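Local coordinates for protein ORF 37 (Human herpesvirus 8 type M, PDB 3FHD) that processes branched or non-linear viral DNA intermediates as a magnesium-binding endo- and exonuclease, promoting the production of unit-length linear genomes for packaging, at residues K210-T215 and C442-D447; V366-Q371 and S378-F383; D372-I377 and Q437-C442; F431-Y436 and H452-T457. All blocks are in the same frame, centred on the assembly; numbering follows the deposited sequence.

How the contacts relate
The four contacts form one cluster on the same side of the chain's centre, with centres 10 to 15 Å apart. Contacts 2 and 4 belong to the mixed central sheet of this PD-(D/E)XK nuclease, whose neighbouring strands 362-367 and 455-464 join them. Contacts 1 and 3 share Cys442 and fasten the excursion between strands 423-432 and 455-464. Along the chain, helix 203-217 comes first, then 366-383, which supplies contact 2 and half of contact 3, then 431-457. Salt bridges from Arg432 tie contact 4 to Asp369 of contact 2 and Asp438 of contact 3. The cluster thus links one end of the sheet to the helix carrying Glu206, which binds magnesium in another structure of this protein though not here.

Contact 1. Residues K210-T215 and C442-D447; sequences KTLLAT and CTIGGD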
loop_
_atom_site.group_PDB
_atom_site.type_symbol
_atom_site.label_atom_id
_atom_site.label_comp_id
_atom_site.label_asym_id
_atom_site.label_seq_id
_atom_site.Cartn_x
_atom_site.Cartn_y
_atom_site.Cartn_z
ATOM N N LYS A 210 8.522 -10.903 2.723
ATOM C CA LYS A 210 7.243 -11.479 3.220
ATOM C C LYS A 210 7.465 -12.842 3.831
ATOM O O LYS A 210 6.954 -13.121 4.924
ATOM C CB LYS A 210 6.202 -11.657 2.107
ATOM C CG LYS A 210 5.657 -10.396 1.562
ATOM C CD LYS A 210 4.399 -10.597 0.723
ATOM C CE LYS A 210 4.278 -9.376 -0.197
ATOM N NZ LYS A 210 2.945 -9.139 -0.806
ATOM N N THR A 211 8.205 -13.698 3.122
ATOM C CA THR A 211 8.552 -15.039 3.653
ATOM C C THR A 211 9.282 -15.005 5.001
ATOM O O THR A 211 8.994 -15.829 5.885
ATOM C CB THR A 211 9.362 -15.875 2.651
ATOM O OG1 THR A 211 8.682 -15.871 1.394
ATOM C CG2 THR A 211 9.471 -17.351 3.131
ATOM N N LEU A 212 10.231 -14.082 5.145
ATOM C CA LEU A 212 10.926 -13.847 6.420
ATOM C C LEU A 212 9.993 -13.454 7.567
ATOM O O LEU A 212 10.110 -13.998 8.679
ATOM C CB LEU A 212 12.017 -12.786 6.260
ATOM C CG LEU A 212 13.237 -13.124 5.384
ATOM C CD1 LEU A 212 14.000 -11.866 4.968
ATOM C CD2 LEU A 212 14.174 -14.109 6.104
ATOM N N LEU A 213 9.083 -12.515 7.306
ATOM C CA LEU A 213 8.101 -12.078 8.300
ATOM C C LEU A 213 7.194 -13.239 8.710
ATOM O O LEU A 213 7.020 -13.531 9.899
ATOM C CB LEU A 213 7.271 -10.884 7.741
ATOM C CG LEU A 213 8.061 -9.597 7.440
ATOM C CD1 LEU A 213 7.230 -8.454 6.776
ATOM C CD2 LEU A 213 8.756 -9.093 8.712
ATOM N N ALA A 214 6.643 -13.921 7.706
ATOM C CA ALA A 214 5.706 -15.027 7.917
ATOM C C ALA A 214 6.336 -16.221 8.665
ATOM O O ALA A 214 5.782 -16.730 9.659
ATOM C CB ALA A 214 5.146 -15.462 6.565
ATOM N N THR A 215 7.506 -16.645 8.191
ATOM C CA THR A 215 8.202 -17.828 8.695
ATOM C C THR A 215 9.030 -17.599 9.971
ATOM O O THR A 215 9.106 -18.488 10.853
ATOM C CB THR A 215 9.122 -18.383 7.593
ATOM O OG1 THR A 215 8.321 -18.686 6.444
ATOM C CG2 THR A 215 9.840 -19.645 8.063
ATOM N N CYS A 442 18.485 -22.374 -1.667
ATOM C CA CYS A 442 18.391 -21.776 -0.331
ATOM C C CYS A 442 16.949 -21.852 0.168
ATOM O O CYS A 442 16.019 -21.935 -0.642
ATOM C CB CYS A 442 18.888 -20.328 -0.344
ATOM S SG CYS A 442 20.652 -20.158 -0.690
ATOM N N THR A 443 16.753 -21.850 1.482
ATOM C CA THR A 443 15.397 -21.947 2.036
ATOM C C THR A 443 15.203 -21.107 3.285
ATOM O O THR A 443 16.129 -20.945 4.083
ATOM C CB THR A 443 14.999 -23.411 2.383
ATOM O OG1 THR A 443 15.977 -23.987 3.259
ATOM C CG2 THR A 443 14.842 -24.274 1.118
ATOM N N ILE A 444 13.985 -20.580 3.432
ATOM C CA ILE A 444 13.507 -19.975 4.685
ATOM C C ILE A 444 12.357 -20.859 5.175
ATOM O O ILE A 444 11.298 -20.891 4.559
ATOM C CB ILE A 444 12.984 -18.504 4.485
ATOM C CG1 ILE A 444 13.986 -17.645 3.710
ATOM C CG2 ILE A 444 12.650 -17.858 5.844
ATOM C CD1 ILE A 444 13.348 -16.417 3.011
ATOM N N GLY A 445 12.573 -21.597 6.260
ATOM C CA GLY A 445 11.633 -22.647 6.670
ATOM C C GLY A 445 11.510 -23.727 5.602
ATOM O O GLY A 445 12.507 -24.282 5.144
ATOM N N GLY A 446 10.283 -24.019 5.189
ATOM C CA GLY A 446 10.051 -24.993 4.121
ATOM C C GLY A 446 10.356 -24.373 2.768
ATOM O O GLY A 446 10.915 -25.039 1.883
ATOM N N ASP A 447 10.039 -23.077 2.656
ATOM C CA ASP A 447 10.013 -22.317 1.407
ATOM C C ASP A 447 11.379 -22.188 0.741
ATOM O O ASP A 447 12.333 -21.704 1.350
ATOM C CB ASP A 447 9.461 -20.905 1.669
ATOM C CG ASP A 447 8.111 -20.909 2.383
ATOM O OD1 ASP A 447 7.944 -21.639 3.391
ATOM O OD2 ASP A 447 7.215 -20.156 1.932
#
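Ile444 spreads its branches over one side of helix 203-217, overlapping three helix residues at once. Its CD1 meets CD2 of Leu212 at 3.9 Å, the two side chains crossing at about a right angle. Its CG2 methyl lies 4.0 Å from CB of Thr215, and its CB faces CG2 of Thr211 at 3.9 Å. The isoleucine is the first residue of a type II' turn, Ile444 to Asp447, with Gly445 and Gly446 at its corners, which joins strands 443-444 and 447-448 into a small hairpin. The turn is closed by the bond from Ile444 N to Asp447 O and a weak one in return.

Gly445 has the positive phi (61°) expected at the second position of such a turn, and with no side chain there, Thr215 CG2 settles 3.8 Å from Gly445 CA. On the other strand, Asp447 reaches back to the helix, bringing OD2 to 3.8 Å from Thr211 CG2.

Both threonines offer methyls to the hairpin because each CG2 is anti to the backbone N, with OG1 beside that N (chi1 -51° for Thr211). The hydroxyls therefore serve their own helix: Thr211 OG1 bonds to Glu207 O, and Thr215 OG1 gives a weak bond of 3.0 Å to Thr211 O. Leu212 continues inward to Pro456 of the sheet, and its side chain is about 13 Å from the bound magnesium.

No hydrogen bond crosses between helix and hairpin. The hold is mostly apolar packing, with the Asp447 carboxylate at its margin and the threonine hydroxyls bonded within their own helix, so shape sets the meeting instead of directional bonds.

Contact 2. Residues V366-Q371 and S378-F383; sequences VLTDPQ and SIKARF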
loop_
_atom_site.group_PDB
_atom_site.type_symbol
_atom_site.label_atom_id
_atom_site.label_comp_id
_atom_site.label_asym_id
_atom_site.label_seq_id
_atom_site.Cartn_x
_atom_site.Cartn_y
_atom_site.Cartn_z
ATOM N N VAL A 366 19.878 -10.102 12.132
ATOM C CA VAL A 366 20.976 -10.551 11.282
ATOM C C VAL A 366 20.654 -11.988 10.878
ATOM O O VAL A 366 20.387 -12.830 11.738
ATOM C CB VAL A 366 22.321 -10.465 12.024
ATOM C CG1 VAL A 366 23.455 -11.056 11.168
ATOM C CG2 VAL A 366 22.625 -9.010 12.425
ATOM N N LEU A 367 20.657 -12.283 9.581
ATOM C CA LEU A 367 20.283 -13.628 9.164
ATOM C C LEU A 367 21.504 -14.526 9.024
ATOM O O LEU A 367 22.601 -14.030 8.760
ATOM C CB LEU A 367 19.469 -13.590 7.863
ATOM C CG LEU A 367 18.255 -12.636 7.871
ATOM C CD1 LEU A 367 17.733 -12.362 6.464
ATOM C CD2 LEU A 367 17.147 -13.183 8.782
ATOM N N THR A 368 21.318 -15.840 9.206
ATOM C CA THR A 368 22.364 -16.788 8.877
ATOM C C THR A 368 22.715 -16.763 7.390
ATOM O O THR A 368 21.863 -16.551 6.521
ATOM C CB THR A 368 22.040 -18.255 9.304
ATOM O OG1 THR A 368 20.809 -18.680 8.700
ATOM C CG2 THR A 368 21.964 -18.374 10.822
ATOM N N ASP A 369 23.991 -16.981 7.125
ATOM C CA ASP A 369 24.528 -16.982 5.783
ATOM C C ASP A 369 24.387 -18.400 5.203
ATOM O O ASP A 369 24.959 -19.338 5.749
ATOM C CB ASP A 369 25.984 -16.531 5.854
ATOM C CG ASP A 369 26.615 -16.344 4.504
ATOM O OD1 ASP A 369 26.193 -16.979 3.509
ATOM O OD2 ASP A 369 27.558 -15.541 4.434
ATOM N N PRO A 370 23.628 -18.557 4.081
ATOM C CA PRO A 370 23.463 -19.901 3.500
ATOM C C PRO A 370 24.754 -20.532 2.924
ATOM O O PRO A 370 24.743 -21.708 2.525
ATOM C CB PRO A 370 22.401 -19.700 2.410
ATOM C CG PRO A 370 22.511 -18.234 2.035
ATOM C CD PRO A 370 22.915 -17.520 3.308
ATOM N N GLN A 371 25.859 -19.788 2.884
ATOM C CA GLN A 371 27.121 -20.405 2.454
ATOM C C GLN A 371 27.683 -21.292 3.562
ATOM O O GLN A 371 28.463 -22.227 3.311
ATOM C CB GLN A 371 28.141 -19.371 1.986
ATOM C CG GLN A 371 29.268 -19.973 1.151
ATOM C CD GLN A 371 30.141 -18.924 0.517
ATOM O OE1 GLN A 371 29.688 -17.810 0.246
ATOM N NE2 GLN A 371 31.398 -19.263 0.280
ATOM N N SER A 378 17.902 -18.521 8.556
ATOM C CA SER A 378 17.123 -18.301 9.767
ATOM C C SER A 378 17.740 -17.131 10.545
ATOM O O SER A 378 18.724 -16.547 10.095
ATOM C CB SER A 378 17.098 -19.590 10.612
ATOM O OG SER A 378 18.413 -20.033 10.890
ATOM N N ILE A 379 17.169 -16.780 11.692
ATOM C CA ILE A 379 17.704 -15.677 12.503
ATOM C C ILE A 379 18.969 -16.155 13.203
ATOM O O ILE A 379 18.945 -17.195 13.866
ATOM C CB ILE A 379 16.657 -15.150 13.536
ATOM C CG1 ILE A 379 15.423 -14.597 12.814
ATOM C CG2 ILE A 379 17.253 -14.094 14.459
ATOM C CD1 ILE A 379 14.231 -14.330 13.740
ATOM N N LYS A 380 20.070 -15.418 13.013
ATOM C CA LYS A 380 21.337 -15.668 13.712
ATOM C C LYS A 380 21.393 -14.859 15.007
ATOM O O LYS A 380 21.830 -15.365 16.037
ATOM C CB LYS A 380 22.537 -15.277 12.839
ATOM C CG LYS A 380 23.885 -15.576 13.469
ATOM C CD LYS A 380 24.958 -14.647 12.975
ATOM C CE LYS A 380 26.333 -15.121 13.434
ATOM N NZ LYS A 380 26.675 -14.691 14.820
ATOM N N ALA A 381 20.980 -13.595 14.939
ATOM C CA ALA A 381 21.028 -12.704 16.095
ATOM C C ALA A 381 20.043 -11.570 15.916
ATOM O O ALA A 381 19.732 -11.179 14.785
ATOM C CB ALA A 381 22.426 -12.159 16.292
ATOM N N ARG A 382 19.584 -11.033 17.043
ATOM C CA ARG A 382 18.514 -10.049 17.106
ATOM C C ARG A 382 18.930 -8.988 18.122
ATOM O O ARG A 382 19.390 -9.339 19.188
ATOM C CB ARG A 382 17.268 -10.767 17.605
ATOM C CG ARG A 382 15.986 -10.015 17.562
ATOM C CD ARG A 382 14.950 -10.828 18.344
ATOM N NE ARG A 382 13.712 -10.104 18.639
ATOM C CZ ARG A 382 13.626 -8.820 18.993
ATOM N NH1 ARG A 382 12.428 -8.286 19.231
ATOM N NH2 ARG A 382 14.718 -8.061 19.121
ATOM N N PHE A 383 18.778 -7.703 17.786
ATOM C CA PHE A 383 19.133 -6.610 18.707
ATOM C C PHE A 383 18.334 -5.323 18.466
ATOM O O PHE A 383 17.849 -5.103 17.373
ATOM C CB PHE A 383 20.650 -6.338 18.710
ATOM C CG PHE A 383 21.214 -5.810 17.407
ATOM C CD1 PHE A 383 21.407 -4.445 17.223
ATOM C CD2 PHE A 383 21.612 -6.680 16.386
ATOM C CE1 PHE A 383 21.952 -3.946 16.024
ATOM C CE2 PHE A 383 22.153 -6.193 15.196
ATOM C CZ PHE A 383 22.329 -4.823 15.017
#
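This is an antiparallel strand pairing interrupted by a classic beta bulge, where strands 362-367 and 379-389 of the central sheet run out into the connection carrying helix 370-373. Lys380 and Ala381 both face Val366, whose carbonyl oxygen receives two N-H groups. Lys380 N reaches Val366 O at 2.9 Å, while the bond from Ala381 N is weak. In return Val366 N donates to Ala381 O, also at 2.9 Å. The extra residue shifts the register by one, so Leu367 pairs with Ile379 without hydrogen bonds.

Beyond the bulge, Thr368 closes the pairing with backbone and side chain together. Its N donates to Ser378 O at 2.8 Å, and its OG1 accepts a hydrogen bond from Ser378 N at 2.9 Å, nearly straight (176°). OG1 gets there by standing between the backbone N and the carbonyl carbon (chi1 57°), which also sends CG2 against Lys380 CB at 3.7 Å.

Asp369 then N-caps the short helix through OD1 and Gln371 N, while making salt bridges to Lys277 and Arg432. At the opposite end, Val366 CG2 meets the edge of the Phe383 ring, 4.0 Å from CE2.

Contact 3. Residues D372-I377 and Q437-C442; sequences DTRGQI and QDPVNC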
loop_
_atom_site.group_PDB
_atom_site.type_symbol
_atom_site.label_atom_id
_atom_site.label_comp_id
_atom_site.label_asym_id
_atom_site.label_seq_id
_atom_site.Cartn_x
_atom_site.Cartn_y
_atom_site.Cartn_z
ATOM N N ASP A 372 27.270 -20.995 4.792
ATOM C CA ASP A 372 27.629 -21.800 5.952
ATOM C C ASP A 372 26.704 -23.026 6.047
ATOM O O ASP A 372 27.170 -24.157 6.212
ATOM C CB ASP A 372 27.527 -20.958 7.236
ATOM C CG ASP A 372 28.543 -19.800 7.287
ATOM O OD1 ASP A 372 29.502 -19.764 6.470
ATOM O OD2 ASP A 372 28.384 -18.919 8.175
ATOM N N THR A 373 25.396 -22.788 5.907
ATOM C CA THR A 373 24.369 -23.806 6.174
ATOM C C THR A 373 23.984 -24.629 4.934
ATOM O O THR A 373 23.116 -25.514 5.018
ATOM C CB THR A 373 23.084 -23.155 6.738
ATOM O OG1 THR A 373 22.566 -22.239 5.769
ATOM C CG2 THR A 373 23.372 -22.395 8.024
ATOM N N ARG A 374 24.622 -24.317 3.799
ATOM C CA ARG A 374 24.278 -24.869 2.470
ATOM C C ARG A 374 22.799 -24.730 2.067
ATOM O O ARG A 374 22.287 -25.530 1.270
ATOM C CB ARG A 374 24.734 -26.332 2.319
ATOM C CG ARG A 374 26.234 -26.587 2.539
ATOM C CD ARG A 374 27.161 -25.518 1.940
ATOM N NE ARG A 374 27.247 -25.576 0.478
ATOM C CZ ARG A 374 27.705 -24.588 -0.294
ATOM N NH1 ARG A 374 27.743 -24.749 -1.617
ATOM N NH2 ARG A 374 28.129 -23.441 0.248
ATOM N N GLY A 375 22.110 -23.720 2.604
ATOM C CA GLY A 375 20.726 -23.491 2.212
ATOM C C GLY A 375 19.842 -22.721 3.165
ATOM O O GLY A 375 19.172 -21.779 2.752
ATOM N N GLN A 376 19.818 -23.124 4.430
ATOM C CA GLN A 376 18.857 -22.542 5.372
ATOM C C GLN A 376 19.211 -21.133 5.845
ATOM O O GLN A 376 20.331 -20.873 6.329
ATOM C CB GLN A 376 18.598 -23.460 6.576
ATOM C CG GLN A 376 17.320 -23.098 7.341
ATOM C CD GLN A 376 16.824 -24.223 8.227
ATOM O OE1 GLN A 376 15.700 -24.722 8.049
ATOM N NE2 GLN A 376 17.664 -24.648 9.177
ATOM N N ILE A 377 18.228 -20.244 5.713
ATOM C CA ILE A 377 18.330 -18.880 6.207
ATOM C C ILE A 377 17.350 -18.710 7.362
ATOM O O ILE A 377 16.132 -18.738 7.164
ATOM C CB ILE A 377 18.029 -17.820 5.097
ATOM C CG1 ILE A 377 19.040 -17.956 3.939
ATOM C CG2 ILE A 377 18.010 -16.405 5.705
ATOM C CD1 ILE A 377 18.587 -17.336 2.599
ATOM N N GLN A 437 30.250 -20.039 -4.822
ATOM C CA GLN A 437 30.298 -21.053 -3.770
ATOM C C GLN A 437 28.991 -21.162 -2.945
ATOM O O GLN A 437 28.909 -21.983 -2.033
ATOM C CB GLN A 437 31.484 -20.783 -2.852
ATOM C CG GLN A 437 32.846 -20.863 -3.565
ATOM C CD GLN A 437 33.990 -20.704 -2.613
ATOM O OE1 GLN A 437 34.063 -21.405 -1.598
ATOM N NE2 GLN A 437 34.931 -19.810 -2.950
ATOM N N ASP A 438 27.993 -20.338 -3.267
ATOM C CA ASP A 438 26.685 -20.403 -2.612
ATOM C C ASP A 438 25.909 -21.632 -3.092
ATOM O O ASP A 438 26.039 -22.022 -4.249
ATOM C CB ASP A 438 25.860 -19.139 -2.889
ATOM C CG ASP A 438 26.259 -17.957 -1.985
ATOM O OD1 ASP A 438 26.470 -18.186 -0.774
ATOM O OD2 ASP A 438 26.375 -16.813 -2.489
ATOM N N PRO A 439 25.099 -22.246 -2.208
ATOM C CA PRO A 439 24.238 -23.363 -2.655
ATOM C C PRO A 439 23.242 -22.947 -3.727
ATOM O O PRO A 439 22.769 -21.810 -3.727
ATOM C CB PRO A 439 23.470 -23.752 -1.389
ATOM C CG PRO A 439 23.538 -22.533 -0.510
ATOM C CD PRO A 439 24.923 -21.971 -0.773
ATOM N N VAL A 440 22.935 -23.873 -4.635
ATOM C CA VAL A 440 21.876 -23.667 -5.632
ATOM C C VAL A 440 20.534 -23.373 -4.935
ATOM O O VAL A 440 19.832 -22.427 -5.294
ATOM C CB VAL A 440 21.701 -24.917 -6.543
ATOM C CG1 VAL A 440 20.829 -24.568 -7.742
ATOM C CG2 VAL A 440 23.038 -25.436 -7.002
ATOM N N ASN A 441 20.230 -24.164 -3.908
ATOM C CA ASN A 441 18.926 -24.170 -3.249
ATOM C C ASN A 441 19.018 -23.576 -1.851
ATOM O O ASN A 441 19.581 -24.200 -0.957
ATOM C CB ASN A 441 18.396 -25.615 -3.136
ATOM C CG ASN A 441 18.122 -26.261 -4.489
ATOM O OD1 ASN A 441 17.533 -25.645 -5.381
ATOM N ND2 ASN A 441 18.531 -27.521 -4.638
ATOM N N CYS A 442 18.485 -22.374 -1.667
ATOM C CA CYS A 442 18.391 -21.776 -0.331
ATOM C C CYS A 442 16.949 -21.852 0.168
ATOM O O CYS A 442 16.019 -21.935 -0.642
ATOM C CB CYS A 442 18.888 -20.328 -0.344
ATOM S SG CYS A 442 20.652 -20.158 -0.690
HETATM O O HOH W 1 28.467 -24.133 -4.374
#
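The C-terminal end of the short helix 370-373 is the element at work here: the chain leaves it at Arg374, with positive phi, and runs against the loop that leads from strand 423-432 to the small hairpin. Arg374 clasps the backbone of this loop. Its NH2 donates to Gln437 O at 2.8 Å, nearly along the C=O axis, and NH1 joins the same oxygen at 3.0 Å from above the carbonyl plane. The oxygen itself lies in the guanidinium plane, so the grip is end-on, by two nitrogens on one atom. NH2 also makes a weak bond to Gln371 O. Bends at chi2 (-40°) and chi3 (-73°) fold the side chain back to reach the loop.

Pro439 packs against the folded-back arginine. Its CD lies over one face of the guanidinium, 3.7 Å from NH2 and offset toward the rim, while its CB touches Arg374 O at 3.4 Å. The ring also abuts Gly375, where CG is 3.6 Å from the amide N. Further along, Gly375 O receives a CA-H...O contact from Cys442 CA at 3.2 Å, and Ile377 CD1 packs on Cys442 CB. Backbone bonds of Gly375 and Ile377 with Thr443 continue the join into the hairpin.

A water accepts weakly from NH1 and donates to Asp438 O, while the Asp438 carboxylate pairs with Arg432. Across this contact the arginine is thus met by a carbonyl dipole and not by a carboxylate; Asp438 OD1 stays 5.6 Å from NH2, where it would probably add only a longer-range attraction to a grip that is chiefly hydrogen bonding.

Contact 4. Residues F431-Y436 and H452-T457; sequences FRKRGY and HVEIPT
Val453 offers its carbonyl oxygen to Arg434, which takes it side-on with two nitrogens: NE lies 2.9 Å from Val453 O, and NH2 donates to the same atom. The oxygen sits at the guanidinium edge, near its plane, which fixes the rotation of the group.

Glu454 runs alongside Lys433, both pointing the same way, and OE2 makes a weak salt bridge with NZ at 3.3 Å. Its CB rests 3.4 Å from Arg432 O, and its own carbonyl oxygen is buried with no partner in the model.

At Ile455 the chain enters strand 455-464, antiparallel to strand 423-432 within the central mixed sheet of the PD-(D/E)XK fold. Arg432 N donates to Ile455 O at 2.8 Å, and Ile455 N returns a bond to Arg432 O. On the face these two residues share, Ile455 CD1 lies over one side of the Arg432 guanidinium, 3.6 Å from NH2. That group is held by salt bridges to Asp438 and Asp369, through NH1 and NH2 respectively. The Arg434 side chain crosses that of Ile455 at about a right angle, its CG 3.7 Å from CD1.

Pro456 turns to the opposite face, in a non-hydrogen-bonded pair with Phe431; its CB meets ring atom CE1 at 3.8 Å. Phe431 also packs on Cys205 of helix 203-217.

Thr457 has OG1 between its backbone N and carbonyl carbon (chi1 59°), weakly bonded to Phe430 O, which puts CG2 opposite the carbonyl carbon and 3.6 Å from Arg432 CG.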
loop_
_atom_site.group_PDB
_atom_site.type_symbol
_atom_site.label_atom_id
_atom_site.label_comp_id
_atom_site.label_asym_id
_atom_site.label_seq_id
_atom_site.Cartn_x
_atom_site.Cartn_y
_atom_site.Cartn_z
ATOM N N PHE A 431 20.207 -7.167 1.096
ATOM C CA PHE A 431 20.501 -8.341 0.264
ATOM C C PHE A 431 21.961 -8.397 -0.188
ATOM O O PHE A 431 22.684 -7.393 -0.127
ATOM C CB PHE A 431 19.576 -8.399 -0.973
ATOM C CG PHE A 431 18.120 -8.601 -0.648
ATOM C CD1 PHE A 431 17.564 -9.880 -0.611
ATOM C CD2 PHE A 431 17.296 -7.511 -0.390
ATOM C CE1 PHE A 431 16.206 -10.074 -0.317
ATOM C CE2 PHE A 431 15.932 -7.706 -0.082
ATOM C CZ PHE A 431 15.404 -9.004 -0.035
ATOM N N ARG A 432 22.365 -9.589 -0.632
ATOM C CA ARG A 432 23.645 -9.803 -1.293
ATOM C C ARG A 432 23.522 -10.648 -2.573
ATOM O O ARG A 432 22.596 -11.461 -2.729
ATOM C CB ARG A 432 24.692 -10.385 -0.326
ATOM C CG ARG A 432 24.518 -11.871 0.018
ATOM C CD ARG A 432 25.732 -12.382 0.808
ATOM N NE ARG A 432 25.610 -13.800 1.198
ATOM C CZ ARG A 432 25.800 -14.835 0.381
ATOM N NH1 ARG A 432 26.096 -14.649 -0.903
ATOM N NH2 ARG A 432 25.700 -16.083 0.853
ATOM N N LYS A 433 24.449 -10.417 -3.503
ATOM C CA LYS A 433 24.558 -11.248 -4.686
ATOM C C LYS A 433 24.915 -12.694 -4.320
ATOM O O LYS A 433 25.651 -12.955 -3.350
ATOM C CB LYS A 433 25.604 -10.682 -5.655
ATOM C CG LYS A 433 25.259 -9.314 -6.294
ATOM C CD LYS A 433 23.887 -9.342 -7.029
ATOM C CE LYS A 433 23.688 -8.091 -7.914
ATOM N NZ LYS A 433 22.327 -8.065 -8.564
ATOM N N ARG A 434 24.385 -13.626 -5.106
ATOM C CA ARG A 434 24.827 -15.019 -5.064
ATOM C C ARG A 434 26.209 -15.159 -5.673
ATOM O O ARG A 434 26.537 -14.494 -6.658
ATOM C CB ARG A 434 23.859 -15.921 -5.813
ATOM C CG ARG A 434 22.563 -16.063 -5.139
ATOM C CD ARG A 434 21.683 -16.943 -6.001
ATOM N NE ARG A 434 20.299 -16.911 -5.550
ATOM C CZ ARG A 434 19.714 -17.920 -4.913
ATOM N NH1 ARG A 434 20.413 -19.038 -4.670
ATOM N NH2 ARG A 434 18.443 -17.819 -4.532
ATOM N N GLY A 435 27.032 -16.002 -5.061
ATOM C CA GLY A 435 28.393 -16.201 -5.520
ATOM C C GLY A 435 28.561 -17.613 -6.013
ATOM O O GLY A 435 27.641 -18.442 -5.907
ATOM N N TYR A 436 29.755 -17.894 -6.524
ATOM C CA TYR A 436 30.056 -19.194 -7.092
ATOM C C TYR A 436 29.976 -20.337 -6.089
ATOM O O TYR A 436 29.634 -21.446 -6.458
ATOM C CB TYR A 436 31.406 -19.165 -7.807
ATOM C CG TYR A 436 31.349 -18.355 -9.086
ATOM C CD1 TYR A 436 31.114 -18.982 -10.317
ATOM C CD2 TYR A 436 31.494 -16.961 -9.059
ATOM C CE1 TYR A 436 31.049 -18.239 -11.491
ATOM C CE2 TYR A 436 31.423 -16.210 -10.225
ATOM C CZ TYR A 436 31.203 -16.868 -11.439
ATOM O OH TYR A 436 31.130 -16.138 -12.601
ATOM N N HIS A 452 17.036 -17.268 -8.910
ATOM C CA HIS A 452 17.339 -15.985 -9.552
ATOM C C HIS A 452 17.167 -14.754 -8.656
ATOM O O HIS A 452 17.457 -13.651 -9.105
ATOM C CB HIS A 452 16.544 -15.806 -10.858
ATOM N N VAL A 453 16.707 -14.915 -7.411
ATOM C CA VAL A 453 16.629 -13.771 -6.479
ATOM C C VAL A 453 17.861 -13.699 -5.546
ATOM O O VAL A 453 18.417 -14.744 -5.138
ATOM C CB VAL A 453 15.291 -13.746 -5.658
ATOM C CG1 VAL A 453 15.173 -14.943 -4.717
ATOM C CG2 VAL A 453 15.142 -12.446 -4.870
ATOM N N GLU A 454 18.275 -12.468 -5.221
ATOM C CA GLU A 454 19.358 -12.215 -4.256
ATOM C C GLU A 454 19.091 -12.827 -2.871
ATOM O O GLU A 454 17.951 -13.090 -2.487
ATOM C CB GLU A 454 19.607 -10.719 -4.121
ATOM C CG GLU A 454 20.137 -10.073 -5.378
ATOM C CD GLU A 454 19.043 -9.666 -6.389
ATOM O OE1 GLU A 454 17.818 -9.982 -6.224
ATOM O OE2 GLU A 454 19.441 -9.014 -7.379
ATOM N N ILE A 455 20.163 -13.033 -2.124
ATOM C CA ILE A 455 20.097 -13.608 -0.779
ATOM C C ILE A 455 19.871 -12.534 0.301
ATOM O O ILE A 455 20.656 -11.591 0.386
ATOM C CB ILE A 455 21.409 -14.391 -0.496
ATOM C CG1 ILE A 455 21.472 -15.664 -1.367
ATOM C CG2 ILE A 455 21.590 -14.712 1.003
ATOM C CD1 ILE A 455 22.887 -16.304 -1.411
ATOM N N PRO A 456 18.818 -12.689 1.140
ATOM C CA PRO A 456 18.621 -11.755 2.261
ATOM C C PRO A 456 19.672 -11.919 3.359
ATOM O O PRO A 456 20.022 -13.049 3.749
ATOM C CB PRO A 456 17.224 -12.084 2.780
ATOM C CG PRO A 456 16.976 -13.505 2.358
ATOM C CD PRO A 456 17.778 -13.737 1.100
ATOM N N THR A 457 20.160 -10.782 3.844
ATOM C CA THR A 457 21.217 -10.745 4.844
ATOM C C THR A 457 20.764 -10.109 6.157
ATOM O O THR A 457 21.240 -10.489 7.229
ATOM C CB THR A 457 22.450 -9.940 4.343
ATOM O OG1 THR A 457 22.023 -8.610 4.027
ATOM C CG2 THR A 457 23.083 -10.590 3.104
#